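Local coordinates for putative MCP-type signal transduction protein (Campylobacter jejuni subsp. jejuni serotype O:2, PDB 4WY9) that probably senses chemical signals in the periplasm through a tandem-PAS domain and relays them, as a chemoreceptor, to the chemotaxis machinery, at residues 200-204 and 205-209; 211-214 and 215-219. One frame throughout, in Å; residues are numbered along the deposited sequence.

Interaction 1. Residues 200-204 and 205-209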
loop_
_atom_site.group_PDB
_atom_site.type_symbol
_atom_site.label_atom_id
_atom_site.label_comp_id
_atom_site.label_asym_id
_atom_site.label_seq_id
_atom_site.Cartn_x
_atom_site.Cartn_y
_atom_site.Cartn_z
ATOM N N LYS A 200 18.468 7.102 12.107
ATOM C CA LYS A 200 19.768 7.358 11.485
ATOM C C LYS A 200 19.625 8.331 10.350
ATOM O O LYS A 200 20.592 8.999 9.973
ATOM C CB LYS A 200 20.439 6.058 11.035
ATOM C CG LYS A 200 20.792 5.114 12.169
ATOM C CD LYS A 200 21.322 3.760 11.705
ATOM C CE LYS A 200 21.683 2.861 12.903
ATOM N NZ LYS A 200 20.593 2.696 13.901
ATOM N N GLY A 201 18.425 8.421 9.784
ATOM C CA GLY A 201 18.145 9.354 8.673
ATOM C C GLY A 201 17.644 10.713 9.081
ATOM O O GLY A 201 17.357 11.570 8.236
ATOM N N GLN A 202 17.501 10.964 10.377
ATOM C CA GLN A 202 16.998 12.280 10.856
ATOM C C GLN A 202 18.087 13.324 10.726
ATOM O O GLN A 202 19.077 13.270 11.456
ATOM C CB GLN A 202 16.479 12.167 12.307
ATOM C CG GLN A 202 15.813 13.431 12.894
ATOM C CD GLN A 202 14.329 13.541 12.457
ATOM O OE1 GLN A 202 13.906 12.939 11.480
ATOM N NE2 GLN A 202 13.552 14.335 13.174
ATOM N N LYS A 203 17.946 14.248 9.811
ATOM C CA LYS A 203 18.993 15.234 9.551
ATOM C C LYS A 203 18.763 16.504 10.319
ATOM O O LYS A 203 19.733 17.158 10.712
ATOM C CB LYS A 203 19.101 15.523 8.066
ATOM C CG LYS A 203 20.284 16.397 7.714
ATOM C CD LYS A 203 20.416 16.560 6.219
ATOM C CE LYS A 203 21.615 17.440 5.905
ATOM N NZ LYS A 203 22.847 16.673 6.157
ATOM N N TYR A 204 17.520 16.879 10.535
ATOM C CA TYR A 204 17.218 18.126 11.214
ATOM C C TYR A 204 16.364 17.887 12.451
ATOM O O TYR A 204 15.494 16.999 12.459
ATOM C CB TYR A 204 16.477 19.089 10.287
ATOM C CG TYR A 204 17.239 19.392 9.038
ATOM C CD1 TYR A 204 18.248 20.332 9.038
ATOM C CD2 TYR A 204 16.951 18.774 7.816
ATOM C CE1 TYR A 204 18.963 20.601 7.924
ATOM C CE2 TYR A 204 17.653 19.071 6.677
ATOM C CZ TYR A 204 18.679 19.990 6.725
ATOM O OH TYR A 204 19.417 20.280 5.603
ATOM N N ASP A 205 16.567 18.716 13.459
ATOM C CA ASP A 205 15.714 18.683 14.632
ATOM C C ASP A 205 14.273 18.972 14.209
ATOM O O ASP A 205 14.006 19.986 13.568
ATOM C CB ASP A 205 16.193 19.734 15.640
ATOM C CG ASP A 205 17.603 19.467 16.155
ATOM O OD1 ASP A 205 18.391 18.828 15.484
ATOM O OD2 ASP A 205 17.888 19.858 17.293
ATOM N N GLY A 206 13.346 18.098 14.579
ATOM C CA GLY A 206 11.970 18.297 14.248
ATOM C C GLY A 206 11.590 17.970 12.838
ATOM O O GLY A 206 10.452 18.221 12.423
ATOM N N GLU A 207 12.508 17.382 12.069
ATOM C CA GLU A 207 12.210 16.948 10.714
ATOM C C GLU A 207 11.033 15.970 10.710
ATOM O O GLU A 207 11.007 15.041 11.514
ATOM C CB GLU A 207 13.432 16.295 10.082
ATOM C CG GLU A 207 13.202 15.585 8.776
ATOM C CD GLU A 207 14.455 14.987 8.187
ATOM O OE1 GLU A 207 15.560 15.270 8.706
ATOM O OE2 GLU A 207 14.338 14.209 7.194
ATOM N N LEU A 208 10.075 16.174 9.816
ATOM C CA LEU A 208 8.953 15.260 9.623
ATOM C C LEU A 208 9.141 14.546 8.307
ATOM O O LEU A 208 9.388 15.197 7.296
ATOM C CB LEU A 208 7.617 15.991 9.656
ATOM C CG LEU A 208 7.338 16.824 10.911
ATOM C CD1 LEU A 208 6.081 17.640 10.724
ATOM C CD2 LEU A 208 7.246 15.965 12.151
ATOM N N ARG A 209 8.987 13.217 8.309
ATOM C CA ARG A 209 9.038 12.394 7.121
ATOM C C ARG A 209 7.711 11.680 6.979
ATOM O O ARG A 209 7.305 10.948 7.892
ATOM C CB ARG A 209 10.209 11.429 7.183
ATOM C CG ARG A 209 11.553 12.121 7.172
ATOM C CD ARG A 209 12.710 11.229 7.505
ATOM N NE ARG A 209 12.810 10.975 8.919
ATOM C CZ ARG A 209 13.636 10.087 9.478
ATOM N NH1 ARG A 209 14.362 9.296 8.718
ATOM N NH2 ARG A 209 13.672 9.960 10.794
HETATM O O HOH W 1 16.385 12.924 6.314
HETATM O O HOH W 2 14.026 15.514 16.065
#

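Interaction 2. Residues 211-214 and 215-219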
loop_
_atom_site.group_PDB
_atom_site.type_symbol
_atom_site.label_atom_id
_atom_site.label_comp_id
_atom_site.label_asym_id
_atom_site.label_seq_id
_atom_site.Cartn_x
_atom_site.Cartn_y
_atom_site.Cartn_z
ATOM N N LEU A 211 4.629 9.825 4.337
ATOM C CA LEU A 211 4.135 9.208 3.102
ATOM C C LEU A 211 2.629 9.387 3.076
ATOM O O LEU A 211 1.968 9.011 4.035
ATOM C CB LEU A 211 4.503 7.746 2.996
ATOM C CG LEU A 211 3.975 6.984 1.798
ATOM C CD1 LEU A 211 4.568 7.497 0.499
ATOM C CD2 LEU A 211 4.225 5.490 1.939
ATOM N N LEU A 212 2.096 9.926 1.997
ATOM C CA LEU A 212 0.660 10.111 1.900
ATOM C C LEU A 212 0.211 9.922 0.478
ATOM O O LEU A 212 1.016 10.014 -0.463
ATOM C CB LEU A 212 0.239 11.450 2.481
ATOM C CG LEU A 212 0.534 12.775 1.849
ATOM C CD1 LEU A 212 -0.035 13.912 2.669
ATOM C CD2 LEU A 212 2.019 13.035 1.618
ATOM N N ASN A 213 -1.079 9.656 0.268
ATOM C CA ASN A 213 -1.539 9.590 -1.116
ATOM C C ASN A 213 -1.896 11.000 -1.603
ATOM O O ASN A 213 -1.885 11.963 -0.813
ATOM C CB ASN A 213 -2.660 8.548 -1.314
ATOM C CG ASN A 213 -3.988 8.917 -0.709
ATOM O OD1 ASN A 213 -4.218 10.024 -0.270
ATOM N ND2 ASN A 213 -4.914 7.958 -0.767
ATOM N N SER A 214 -2.195 11.162 -2.881
ATOM C CA SER A 214 -2.371 12.500 -3.430
ATOM C C SER A 214 -3.626 13.183 -2.855
ATOM O O SER A 214 -3.728 14.402 -2.885
ATOM C CB SER A 214 -2.451 12.454 -4.963
ATOM O OG SER A 214 -3.568 11.718 -5.412
ATOM N N ASP A 215 -4.575 12.392 -2.349
ATOM C CA ASP A 215 -5.758 12.926 -1.706
ATOM C C ASP A 215 -5.475 13.495 -0.321
ATOM O O ASP A 215 -6.307 14.192 0.245
ATOM C CB ASP A 215 -6.875 11.866 -1.630
ATOM C CG ASP A 215 -7.394 11.461 -2.986
ATOM O OD1 ASP A 215 -7.620 12.364 -3.817
ATOM O OD2 ASP A 215 -7.585 10.250 -3.228
ATOM N N GLY A 216 -4.282 13.198 0.220
ATOM C CA GLY A 216 -3.898 13.706 1.514
ATOM C C GLY A 216 -3.891 12.711 2.652
ATOM O O GLY A 216 -3.507 13.069 3.774
ATOM N N PHE A 217 -4.311 11.459 2.410
ATOM C CA PHE A 217 -4.392 10.480 3.465
ATOM C C PHE A 217 -3.034 9.911 3.808
ATOM O O PHE A 217 -2.331 9.384 2.941
ATOM C CB PHE A 217 -5.385 9.374 3.090
ATOM C CG PHE A 217 -6.779 9.842 2.978
ATOM C CD1 PHE A 217 -7.513 10.204 4.116
ATOM C CD2 PHE A 217 -7.374 9.973 1.741
ATOM C CE1 PHE A 217 -8.802 10.654 3.990
ATOM C CE2 PHE A 217 -8.691 10.438 1.616
ATOM C CZ PHE A 217 -9.387 10.788 2.732
ATOM N N MET A 218 -2.650 10.017 5.074
ATOM C CA MET A 218 -1.326 9.662 5.500
ATOM C C MET A 218 -1.158 8.168 5.793
ATOM O O MET A 218 -1.937 7.573 6.518
ATOM C CB MET A 218 -0.924 10.485 6.699
ATOM C CG MET A 218 -0.704 11.960 6.321
ATOM S SD MET A 218 -0.308 13.011 7.724
ATOM C CE MET A 218 -1.927 13.200 8.451
ATOM N N ALA A 219 -0.124 7.594 5.204
ATOM C CA ALA A 219 0.293 6.219 5.439
ATOM C C ALA A 219 1.309 6.144 6.563
ATOM O O ALA A 219 1.318 5.193 7.356
ATOM C CB ALA A 219 0.900 5.672 4.173
HETATM O O HOH W 3 -7.859 8.192 -1.380
HETATM O O HOH W 4 -4.784 9.614 -3.928
HETATM O O HOH W 5 -5.422 13.462 -6.020
#

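Interaction 1. Residues 200-204 and 205-209
Glu207 reaches back across a type II beta turn, and its carboxylate takes up the N-H groups of Lys203 and of Tyr204, the first residue of the turn. The turn lies in the loop between helix 190-196 and strand 209-213. Of the carboxylate-to-backbone hydrogen bonds, OE1 of Glu207 accepts from Lys203 N at 2.8 Å, on the syn side and 27° out of the carboxylate plane, and from Tyr204 N at 3.1 Å, nearly in line with the C-O bond. An extended chain, with CG anti to the backbone N (chi1 170°), carries the oxygen that far. The turn closes through Glu207 N to Tyr204 O, 3.0 Å; Gly206, with positive phi, is third.

Of the amide bonds, Gln202 NE2 gives a hydrogen to Glu207 O at 3.1 Å, on a lone pair in the carbonyl plane. The Gln202 and Glu207 side chains pass in opposite directions, amide and carboxylate planes 9° apart.

Glu207 and Arg209 pack on Val283 of strand 277-286; Arg209 NH1 bonds Asp198 O and Tyr23 OH. Two N-H groups on OE1, and a water from Gly201 O donating to OE2, probably stabilise the buried carboxylate's charge, with Arg209 a long, charge-only partner.

Interaction 2. Residues 211-214 and 215-219
A beta hairpin joins strands 209-213 and 218-220 at one edge of the five-stranded antiparallel sheet, order 2-1-5-4-3, consistent with the second PAS domain of the tandem. Its reversal is a type I turn from Asn213 to Gly216 with a G1 beta bulge (3:5 hairpin): Gly216 N bonds Asn213 O, Asn213 N bonds Phe217 O at 3.0 Å, and Gly216 has positive phi in the fourth turn position. At its backbone angles a side chain would collide with the carbonyl oxygen of Asp215, so glycine suits the position. Leu212 and Met218 form a non-hydrogen-bonded antiparallel pair, with CA atoms 4.1 Å apart, and Ala219 N to Leu211 O at 2.8 Å continues the ladder.

Apolar contacts follow the alternation of the strands. Leu212 CB meets Met218 CG at 4.0 Å, and both side chains also touch Leu231 of helix 231-234. Leu211 CD2 lies against Ala219 CB, and Phe189 touches both residues.

Asn213 reinforces the turn from its side chain. Its CG sits between the backbone N and the carbonyl carbon (chi1 71°), which folds the amide back over the reversal and lets OD1 accept from Phe217 N at 3.0 Å. The donor approaches from above the carbonyl plane, 40° out of it. The Asn213 and Phe217 side chains run alongside each other in the same direction, amide and ring planes 75° apart, with OD1 at the ring edge; Arg152 makes a cation-pi contact with that ring.

Solvent bridges the turn's polar ends. One water joins Ser214 OG to Asp215 OD1, and a second contacts Ser214 OG, Asp215 N and, weakly, Asp215 OD2. A third donates to Asp215 OD2 at 2.8 Å and accepts a weak bond from Asn213 ND2.

Interactions 1 and 2 are local reversals in series along the chain, their centres about 19 Å apart, at the entrance and the first hairpin of the same five-stranded sheet. The 200-209 contact is partly buried and peripheral, about 23 Å from the chain centre, whereas 211-219 is mostly buried and about 11 Å from it. Their chemistry follows this placing: interaction 1 rests on a carboxylate and an amide gripping loop backbone, with a guanidinium lying alongside, while interaction 2 combines strand-to-strand backbone bonds with leucine, methionine and alanine packing, its polar side-chain and water contacts gathered at the turn end. Both reach strand 277-286, interaction 2 through Leu212 on Ala280.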